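Local coordinates for BvnE (Penicillium brevicompactum, PDB 6U9I), which probably catalyses a stereoselective semipinacol rearrangement in the assembly of brevianamides, acting as an isomerase of the pinacolase type, at residues A22-S27 with V38-E43; A86-D91 with V97-A102; V119-E124 with L129-E134. All blocks are in the same frame, centred on the assembly; numbering follows the deposited sequence.

Contact 1. Residues A22-S27 with V38-E43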
loop_
_atom_site.group_PDB
_atom_site.type_symbol
_atom_site.label_atom_id
_atom_site.label_comp_id
_atom_site.label_asym_id
_atom_site.label_seq_id
_atom_site.Cartn_x
_atom_site.Cartn_y
_atom_site.Cartn_z
ATOM N N ALA A 22 -6.291 -9.256 12.309
ATOM C CA ALA A 22 -5.119 -8.647 11.685
ATOM C C ALA A 22 -3.930 -8.652 12.638
ATOM O O ALA A 22 -2.792 -8.925 12.231
ATOM C CB ALA A 22 -5.434 -7.216 11.234
ATOM N N HIS A 23 -4.163 -8.356 13.919
ATOM C CA HIS A 23 -3.053 -8.421 14.860
ATOM C C HIS A 23 -2.596 -9.852 15.082
ATOM O O HIS A 23 -1.403 -10.089 15.304
ATOM C CB HIS A 23 -3.438 -7.751 16.179
ATOM C CG HIS A 23 -3.350 -6.255 16.126
ATOM N ND1 HIS A 23 -2.162 -5.589 15.904
ATOM C CD2 HIS A 23 -4.300 -5.297 16.243
ATOM C CE1 HIS A 23 -2.386 -4.286 15.892
ATOM N NE2 HIS A 23 -3.675 -4.082 16.093
ATOM N N ARG A 24 -3.512 -10.822 15.006
ATOM C CA ARG A 24 -3.082 -12.211 15.091
ATOM C C ARG A 24 -2.189 -12.573 13.920
ATOM O O ARG A 24 -1.201 -13.302 14.081
ATOM C CB ARG A 24 -4.289 -13.148 15.161
ATOM C CG ARG A 24 -3.896 -14.624 15.292
ATOM C CD ARG A 24 -5.130 -15.502 15.340
ATOM N NE ARG A 24 -5.934 -15.313 14.134
ATOM C CZ ARG A 24 -7.114 -15.886 13.924
ATOM N NH1 ARG A 24 -7.774 -15.647 12.799
ATOM N NH2 ARG A 24 -7.632 -16.698 14.843
ATOM N N TRP A 25 -2.527 -12.078 12.720
ATOM C CA TRP A 25 -1.678 -12.328 11.562
ATOM C C TRP A 25 -0.274 -11.772 11.786
ATOM O O TRP A 25 0.720 -12.437 11.482
ATOM C CB TRP A 25 -2.319 -11.725 10.309
ATOM C CG TRP A 25 -1.534 -11.965 9.061
ATOM C CD1 TRP A 25 -1.504 -13.114 8.323
ATOM C CD2 TRP A 25 -0.663 -11.033 8.396
ATOM N NE1 TRP A 25 -0.669 -12.958 7.237
ATOM C CE2 TRP A 25 -0.141 -11.690 7.261
ATOM C CE3 TRP A 25 -0.276 -9.706 8.647
ATOM C CZ2 TRP A 25 0.752 -11.071 6.382
ATOM C CZ3 TRP A 25 0.617 -9.092 7.765
ATOM C CH2 TRP A 25 1.114 -9.776 6.650
ATOM N N LEU A 26 -0.174 -10.557 12.331
ATOM C CA LEU A 26 1.138 -9.995 12.627
ATOM C C LEU A 26 1.880 -10.838 13.659
ATOM O O LEU A 26 3.086 -11.078 13.523
ATOM C CB LEU A 26 0.995 -8.563 13.148
ATOM C CG LEU A 26 0.733 -7.409 12.173
ATOM C CD1 LEU A 26 0.778 -6.100 12.951
ATOM C CD2 LEU A 26 1.749 -7.368 11.033
ATOM N N SER A 27 1.184 -11.276 14.712
ATOM C CA SER A 27 1.884 -11.970 15.789
ATOM C C SER A 27 2.371 -13.336 15.332
ATOM O O SER A 27 3.466 -13.765 15.714
ATOM C CB SER A 27 0.984 -12.094 17.020
ATOM O OG SER A 27 -0.001 -13.083 16.805
ATOM N N VAL A 38 1.766 -19.493 8.010
ATOM C CA VAL A 38 0.648 -19.828 7.136
ATOM C C VAL A 38 -0.594 -20.218 7.939
ATOM O O VAL A 38 -1.521 -20.802 7.397
ATOM C CB VAL A 38 1.035 -20.930 6.130
ATOM C CG1 VAL A 38 2.269 -20.508 5.322
ATOM C CG2 VAL A 38 1.264 -22.272 6.836
ATOM N N SER A 39 -0.642 -19.876 9.225
ATOM C CA SER A 39 -1.757 -20.309 10.052
ATOM C C SER A 39 -2.967 -19.398 9.865
ATOM O O SER A 39 -2.850 -18.251 9.424
ATOM C CB SER A 39 -1.357 -20.338 11.532
ATOM O OG SER A 39 -1.004 -19.043 11.978
ATOM N N HIS A 40 -4.144 -19.931 10.226
ATOM C CA HIS A 40 -5.410 -19.184 10.224
ATOM C C HIS A 40 -5.728 -18.607 8.845
ATOM O O HIS A 40 -6.124 -17.446 8.707
ATOM C CB HIS A 40 -5.406 -18.078 11.281
ATOM C CG HIS A 40 -5.091 -18.576 12.658
ATOM N ND1 HIS A 40 -5.996 -19.290 13.411
ATOM C CD2 HIS A 40 -3.965 -18.487 13.403
ATOM C CE1 HIS A 40 -5.446 -19.604 14.573
ATOM N NE2 HIS A 40 -4.212 -19.134 14.589
ATOM N N ARG A 41 -5.557 -19.439 7.826
ATOM C CA ARG A 41 -5.892 -19.100 6.453
ATOM C C ARG A 41 -6.946 -20.073 5.943
ATOM O O ARG A 41 -6.996 -21.231 6.375
ATOM C CB ARG A 41 -4.649 -19.143 5.541
ATOM C CG ARG A 41 -3.680 -17.971 5.727
ATOM C CD ARG A 41 -2.281 -18.247 5.165
ATOM N NE ARG A 41 -2.252 -18.468 3.715
ATOM C CZ ARG A 41 -1.821 -17.585 2.812
ATOM N NH1 ARG A 41 -1.825 -17.900 1.518
ATOM N NH2 ARG A 41 -1.379 -16.397 3.194
ATOM N N THR A 42 -7.787 -19.600 5.028
ATOM C CA THR A 42 -8.700 -20.511 4.339
ATOM C C THR A 42 -7.913 -21.444 3.420
ATOM O O THR A 42 -6.748 -21.204 3.100
ATOM C CB THR A 42 -9.728 -19.747 3.505
ATOM O OG1 THR A 42 -9.038 -19.022 2.479
ATOM C CG2 THR A 42 -10.547 -18.810 4.356
ATOM N N GLU A 43 -8.577 -22.508 2.945
ATOM C CA GLU A 43 -7.855 -23.481 2.128
ATOM C C GLU A 43 -7.399 -22.887 0.801
ATOM O O GLU A 43 -6.335 -23.257 0.298
ATOM C CB GLU A 43 -8.713 -24.731 1.894
ATOM C CG GLU A 43 -9.106 -25.442 3.193
ATOM C CD GLU A 43 -7.901 -25.764 4.078
ATOM O OE1 GLU A 43 -8.004 -25.583 5.314
ATOM O OE2 GLU A 43 -6.855 -26.203 3.542
#

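Contact 2. Residues A86-D91 with V97-A102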
loop_
_atom_site.group_PDB
_atom_site.type_symbol
_atom_site.label_atom_id
_atom_site.label_comp_id
_atom_site.label_asym_id
_atom_site.label_seq_id
_atom_site.Cartn_x
_atom_site.Cartn_y
_atom_site.Cartn_z
ATOM N N ALA A 86 1.403 4.273 12.219
ATOM C CA ALA A 86 0.355 3.685 11.388
ATOM C C ALA A 86 -0.587 2.820 12.218
ATOM O O ALA A 86 -0.173 2.187 13.192
ATOM C CB ALA A 86 0.980 2.824 10.282
ATOM N N VAL A 87 -1.854 2.761 11.807
ATOM C CA VAL A 87 -2.823 1.882 12.465
ATOM C C VAL A 87 -3.570 1.100 11.399
ATOM O O VAL A 87 -3.584 1.485 10.218
ATOM C CB VAL A 87 -3.812 2.670 13.361
ATOM C CG1 VAL A 87 -3.059 3.449 14.449
ATOM C CG2 VAL A 87 -4.699 3.591 12.524
ATOM N N PRO A 88 -4.211 -0.002 11.774
ATOM C CA PRO A 88 -4.985 -0.759 10.781
ATOM C C PRO A 88 -6.179 0.031 10.264
ATOM O O PRO A 88 -6.887 0.702 11.018
ATOM C CB PRO A 88 -5.429 -2.007 11.553
ATOM C CG PRO A 88 -4.442 -2.137 12.662
ATOM C CD PRO A 88 -4.113 -0.721 13.056
ATOM N N ILE A 89 -6.414 -0.081 8.963
ATOM C CA ILE A 89 -7.536 0.557 8.284
ATOM C C ILE A 89 -8.513 -0.556 7.965
ATOM O O ILE A 89 -8.135 -1.526 7.310
ATOM C CB ILE A 89 -7.079 1.266 7.001
ATOM C CG1 ILE A 89 -5.972 2.269 7.324
ATOM C CG2 ILE A 89 -8.255 1.928 6.304
ATOM C CD1 ILE A 89 -5.285 2.799 6.087
ATOM N N VAL A 90 -9.759 -0.440 8.429
ATOM C CA VAL A 90 -10.688 -1.573 8.425
ATOM C C VAL A 90 -11.922 -1.232 7.601
ATOM O O VAL A 90 -12.633 -0.266 7.914
ATOM C CB VAL A 90 -11.101 -1.974 9.849
ATOM C CG1 VAL A 90 -12.018 -3.206 9.800
ATOM C CG2 VAL A 90 -9.874 -2.259 10.687
ATOM N N ASP A 91 -12.209 -2.058 6.576
ATOM C CA ASP A 91 -13.466 -1.992 5.826
ATOM C C ASP A 91 -14.302 -3.190 6.265
ATOM O O ASP A 91 -14.108 -4.301 5.765
ATOM C CB ASP A 91 -13.216 -1.998 4.318
ATOM C CG ASP A 91 -14.502 -1.783 3.491
ATOM O OD1 ASP A 91 -15.608 -2.003 4.018
ATOM O OD2 ASP A 91 -14.407 -1.405 2.299
ATOM N N VAL A 97 -8.598 -5.470 5.868
ATOM C CA VAL A 97 -7.766 -4.659 6.760
ATOM C C VAL A 97 -6.502 -4.277 6.006
ATOM O O VAL A 97 -5.798 -5.154 5.493
ATOM C CB VAL A 97 -7.396 -5.403 8.057
ATOM C CG1 VAL A 97 -6.506 -4.498 8.954
ATOM C CG2 VAL A 97 -8.654 -5.830 8.803
ATOM N N VAL A 98 -6.199 -2.978 5.958
ATOM C CA VAL A 98 -5.003 -2.473 5.282
ATOM C C VAL A 98 -4.001 -2.023 6.339
ATOM O O VAL A 98 -4.380 -1.338 7.293
ATOM C CB VAL A 98 -5.353 -1.316 4.334
ATOM C CG1 VAL A 98 -4.090 -0.767 3.663
ATOM C CG2 VAL A 98 -6.352 -1.800 3.278
ATOM N N MET A 99 -2.731 -2.398 6.169
ATOM C CA MET A 99 -1.700 -2.029 7.135
ATOM C C MET A 99 -0.422 -1.611 6.430
ATOM O O MET A 99 0.065 -2.298 5.527
ATOM C CB MET A 99 -1.394 -3.171 8.105
ATOM C CG MET A 99 -2.571 -3.465 9.038
ATOM S SD MET A 99 -2.189 -4.691 10.287
ATOM C CE MET A 99 -1.935 -6.142 9.275
ATOM N N HIS A 100 0.124 -0.489 6.882
ATOM C CA HIS A 100 1.418 0.009 6.442
ATOM C C HIS A 100 2.461 -0.550 7.404
ATOM O O HIS A 100 2.432 -0.234 8.593
ATOM C CB HIS A 100 1.382 1.535 6.462
ATOM C CG HIS A 100 2.540 2.193 5.787
ATOM N ND1 HIS A 100 2.811 3.536 5.947
ATOM C CD2 HIS A 100 3.493 1.710 4.953
ATOM C CE1 HIS A 100 3.884 3.853 5.240
ATOM N NE2 HIS A 100 4.317 2.764 4.627
ATOM N N LEU A 101 3.362 -1.399 6.902
ATOM C CA LEU A 101 4.213 -2.231 7.746
ATOM C C LEU A 101 5.687 -2.019 7.443
ATOM O O LEU A 101 6.073 -1.720 6.311
ATOM C CB LEU A 101 3.911 -3.727 7.556
ATOM C CG LEU A 101 2.484 -4.211 7.818
ATOM C CD1 LEU A 101 2.364 -5.713 7.532
ATOM C CD2 LEU A 101 2.023 -3.896 9.240
ATOM N N ALA A 102 6.507 -2.231 8.470
ATOM C CA ALA A 102 7.955 -2.308 8.340
ATOM C C ALA A 102 8.416 -3.699 8.746
ATOM O O ALA A 102 7.930 -4.257 9.739
ATOM C CB ALA A 102 8.647 -1.266 9.230
HETATM O O HOH W 1 -1.575 1.360 8.221
#

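Contact 3. Residues V119-E124 with L129-E134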
loop_
_atom_site.group_PDB
_atom_site.type_symbol
_atom_site.label_atom_id
_atom_site.label_comp_id
_atom_site.label_asym_id
_atom_site.label_seq_id
_atom_site.Cartn_x
_atom_site.Cartn_y
_atom_site.Cartn_z
ATOM N N VAL A 119 -2.832 -5.645 2.157
ATOM C CA VAL A 119 -4.291 -5.701 2.187
ATOM C C VAL A 119 -4.674 -7.131 2.548
ATOM O O VAL A 119 -4.466 -8.053 1.749
ATOM C CB VAL A 119 -4.926 -5.297 0.852
ATOM C CG1 VAL A 119 -6.459 -5.351 0.967
ATOM C CG2 VAL A 119 -4.435 -3.913 0.408
ATOM N N LEU A 120 -5.186 -7.320 3.765
ATOM C CA LEU A 120 -5.722 -8.600 4.210
ATOM C C LEU A 120 -7.217 -8.638 3.913
ATOM O O LEU A 120 -7.936 -7.681 4.212
ATOM C CB LEU A 120 -5.493 -8.795 5.710
ATOM C CG LEU A 120 -4.070 -8.626 6.256
ATOM C CD1 LEU A 120 -4.051 -8.799 7.773
ATOM C CD2 LEU A 120 -3.166 -9.644 5.626
ATOM N N THR A 121 -7.688 -9.736 3.328
ATOM C CA THR A 121 -9.122 -9.994 3.231
ATOM C C THR A 121 -9.435 -11.230 4.061
ATOM O O THR A 121 -8.736 -12.244 3.953
ATOM C CB THR A 121 -9.574 -10.227 1.782
ATOM O OG1 THR A 121 -9.115 -9.147 0.959
ATOM C CG2 THR A 121 -11.104 -10.283 1.719
ATOM N N PHE A 122 -10.476 -11.149 4.883
ATOM C CA PHE A 122 -10.878 -12.273 5.711
ATOM C C PHE A 122 -12.167 -12.881 5.173
ATOM O O PHE A 122 -12.855 -12.301 4.327
ATOM C CB PHE A 122 -11.031 -11.838 7.171
ATOM C CG PHE A 122 -9.725 -11.433 7.802
ATOM C CD1 PHE A 122 -8.918 -12.383 8.405
ATOM C CD2 PHE A 122 -9.295 -10.122 7.751
ATOM C CE1 PHE A 122 -7.702 -12.031 8.970
ATOM C CE2 PHE A 122 -8.080 -9.754 8.319
ATOM C CZ PHE A 122 -7.290 -10.705 8.925
ATOM N N ASN A 123 -12.474 -14.082 5.658
ATOM C CA ASN A 123 -13.756 -14.699 5.353
ATOM C C ASN A 123 -14.882 -13.892 6.010
ATOM O O ASN A 123 -14.652 -12.933 6.757
ATOM C CB ASN A 123 -13.757 -16.171 5.794
ATOM C CG ASN A 123 -13.615 -16.345 7.310
ATOM O OD1 ASN A 123 -13.400 -15.383 8.043
ATOM N ND2 ASN A 123 -13.723 -17.594 7.780
ATOM N N GLU A 124 -16.124 -14.299 5.734
ATOM C CA GLU A 124 -17.281 -13.522 6.174
ATOM C C GLU A 124 -17.301 -13.349 7.682
ATOM O O GLU A 124 -17.691 -12.290 8.183
ATOM C CB GLU A 124 -18.577 -14.195 5.709
ATOM C CG GLU A 124 -19.808 -13.323 5.919
ATOM C CD GLU A 124 -20.393 -13.441 7.318
ATOM O OE1 GLU A 124 -20.990 -12.448 7.804
ATOM O OE2 GLU A 124 -20.252 -14.522 7.938
ATOM N N LEU A 129 -8.026 -15.739 7.261
ATOM C CA LEU A 129 -7.503 -14.952 6.153
ATOM C C LEU A 129 -7.752 -15.667 4.826
ATOM O O LEU A 129 -7.360 -16.822 4.658
ATOM C CB LEU A 129 -6.008 -14.734 6.357
ATOM C CG LEU A 129 -5.238 -13.867 5.384
ATOM C CD1 LEU A 129 -5.730 -12.415 5.438
ATOM C CD2 LEU A 129 -3.790 -13.974 5.817
ATOM N N ARG A 130 -8.379 -14.974 3.869
ATOM C CA ARG A 130 -8.666 -15.587 2.572
ATOM C C ARG A 130 -7.881 -14.970 1.421
ATOM O O ARG A 130 -7.874 -15.538 0.326
ATOM C CB ARG A 130 -10.171 -15.520 2.260
ATOM C CG ARG A 130 -10.690 -14.124 1.922
ATOM C CD ARG A 130 -12.187 -14.141 1.560
ATOM N NE ARG A 130 -12.444 -14.970 0.373
ATOM C CZ ARG A 130 -13.662 -15.224 -0.094
ATOM N NH1 ARG A 130 -13.831 -15.983 -1.185
ATOM N NH2 ARG A 130 -14.711 -14.708 0.519
ATOM N N ASP A 131 -7.198 -13.848 1.641
ATOM C CA ASP A 131 -6.400 -13.230 0.593
ATOM C C ASP A 131 -5.450 -12.238 1.240
ATOM O O ASP A 131 -5.825 -11.560 2.194
ATOM C CB ASP A 131 -7.270 -12.500 -0.435
ATOM C CG ASP A 131 -6.465 -12.008 -1.625
ATOM O OD1 ASP A 131 -6.109 -12.856 -2.472
ATOM O OD2 ASP A 131 -6.184 -10.789 -1.722
ATOM N N VAL A 132 -4.228 -12.159 0.719
ATOM C CA VAL A 132 -3.265 -11.128 1.112
ATOM C C VAL A 132 -2.656 -10.532 -0.141
ATOM O O VAL A 132 -2.115 -11.271 -0.971
ATOM C CB VAL A 132 -2.128 -11.686 1.984
ATOM C CG1 VAL A 132 -1.293 -10.541 2.513
ATOM C CG2 VAL A 132 -2.665 -12.502 3.086
ATOM N N ILE A 133 -2.693 -9.204 -0.262
ATOM C CA ILE A 133 -1.835 -8.499 -1.210
ATOM C C ILE A 133 -0.698 -7.893 -0.417
ATOM O O ILE A 133 -0.943 -7.174 0.558
ATOM C CB ILE A 133 -2.576 -7.386 -1.958
ATOM C CG1 ILE A 133 -3.763 -7.934 -2.720
ATOM C CG2 ILE A 133 -1.586 -6.635 -2.881
ATOM C CD1 ILE A 133 -4.625 -6.824 -3.253
ATOM N N GLU A 134 0.532 -8.158 -0.833
ATOM C CA GLU A 134 1.715 -7.621 -0.161
ATOM C C GLU A 134 2.437 -6.705 -1.142
ATOM O O GLU A 134 3.213 -7.164 -1.986
ATOM C CB GLU A 134 2.616 -8.744 0.343
ATOM C CG GLU A 134 2.005 -9.517 1.491
ATOM C CD GLU A 134 2.841 -10.702 1.927
ATOM O OE1 GLU A 134 3.797 -11.066 1.207
ATOM O OE2 GLU A 134 2.534 -11.274 2.996
HETATM O O HOH W 2 -6.503 -8.899 0.071
HETATM O O HOH W 3 -15.007 -12.514 2.639
#

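Contact 1. Residues A22-S27 with V38-E43
Arg24 and His40 meet in a parallel stack of guanidinium on imidazole, the arginine coming from helix 14-31 and the histidine from the loop that leads into strand 41-42. The two planes are only 8° apart and their centres 3.8 Å from each other, so the groups are nearly parallel. His40 CG sits over the middle of the guanidinium, whereas Arg24 NH2 lies toward the rim of the imidazole, 3.4 Å from His40 ND1. Since NH2 sits over the ring face, its approach to ND1 has a poor angle and is not a hydrogen bond. The aliphatic part of the arginine joins in: Arg24 CD stands over the same ring, 3.9 Å from the centroid of His40, in a CH-pi contact.

The shape of the arginine explains the fit. Its chain runs straight out from the helix, with CG opposite the backbone N (chi1 -178°), and then bends at chi3 to lay the guanidinium against the ring. Farther out, Arg24 NH1 donates to the carbonyl oxygen of Thr127, which helps fix the rotation of the guanidinium and ties it to the turn before strand 129-136. The backbone of His40 is hydrogen-bonded to Leu129, so both partners are anchored to the same hairpin. On the buried side of the helix, Trp25 packs on Leu129 and Met99. This is a surface contact, joining the N-terminal helix to the loop after helix 34-37. One turn along the helix, Ser27 OG donates to Arg24 O at 3.0 Å, tilted 27° from the carbonyl plane.

Contact 2. Residues A86-D91 with V97-A102
Ala86 opens the approach to an antiparallel beta hairpin, formed by strand 89-91 and strand 96-107, with its methyl group over the neighbouring backbone: Ala86 CB lies 3.8 Å from His100 O and also touches His100 CB. The imidazole of His100 leads elsewhere, its NE2 bonding to Glu115. At Val87 the chains are still too far apart to pair directly, and a water bridges them, donating to Val87 O and accepting from His100 N, 2.8 Å in each case. The side chain of Val87 leaves the hairpin and packs on Leu94 of the second subunit.

At Pro88 the strands have come close enough for side chains to pack. Its CB touches Val97 CG1 at 3.8 Å and also meets Met99 CG, while its CG faces the sulfur, the side chains of Pro88 and Met99 crossing obliquely. Met99 CG lies beside the backbone N (chi1 -68°), a setting that holds the start of the thioether chain against the proline.

Ile89 then forms the hydrogen-bonded pair with Val98. Ile89 N donates to Val98 O at 2.9 Å and Val98 N returns a bond to Ile89 O at 2.8 Å. On the face of Ile89 and Val98 the two side chains meet through their CB atoms; this face is turned to the second subunit, where Val98 packs on its own counterpart. Val90 and Val97 make the next, non-hydrogen-bonded pair on the face covered by helix 14-31, with Val90 CG2 and Val97 CG2 4.2 Å apart. Asp91 adds polar bonds to the dimer interface: its OD2 forms a salt bridge with Arg15 NH1 of the second subunit and accepts from Val90 N of that chain.

Contact 3. Residues V119-E124 with L129-E134
Leu129 CD1 touches both Leu120 and Phe122 on the buried side of a beta hairpin whose strands, 110-122 and 129-136, run antiparallel. It meets Leu120 CB at 3.6 Å and lies over one face of the Phe122 ring, toward its rim, in a CH-pi contact. A chi1 of -176° swings Leu129 CG away from its own backbone N and carries CD1 to both partners. Beyond it, Leu120 CD2 and Val132 CG1 pack side by side, 3.7 Å apart. Leu18 and Ser21 of helix 14-31 cover Phe122.

The pairing is regular from Val119 with Ile133 to Thr121 with Asp131, then slips by one residue in a classic beta bulge. Thr121 O takes two backbone donors there: Arg130 N at 2.8 Å and Asp131 N at a longer 3.2 Å and a more bent 140°.

The other face is mixed. Val119 CB packs on Ile133 CB at 4.2 Å, and a glycerol, probably from the crystallisation liquor though such molecules can mark a pocket, lies about 3 Å from the Ile133 side chain. Thr121 and Asp131 form a hydrated patch, where a water hydrogen-bonds to Thr121 OG1 and also contacts Val119 O and Asp131 OD2. Lys96 reaches Thr121 OG1. Near the turn the aliphatic part of exposed Arg130 lies along the backbone, CD 3.4 Å from Phe122 O, and a second water joins that oxygen to Arg130 NH2. The salt bridge from Arg48 NE to Asp131 OD1 would probably favour the charged form of this carboxylate beside the apolar pair.

From the N terminus, helix 14-31 comes first, and contact 1 closes the short helical excursion that returns the chain at residues 38-43. Contact 2 follows as the hairpin of strands 89-91 and 96-107, and contact 3 as the hairpin of strands 110-122 and 129-136. The three loops lie in series, none nested in or crossing another. They meet in space: strands 96-107 and 110-122 are sheet neighbours, joined by Val97 O and Leu120 N, while residues 38-43 are bonded to Leu129. Helix 14-31 lies against both hairpins, Ala22 meeting Val97, and contact 2 extends the assembly to the second subunit.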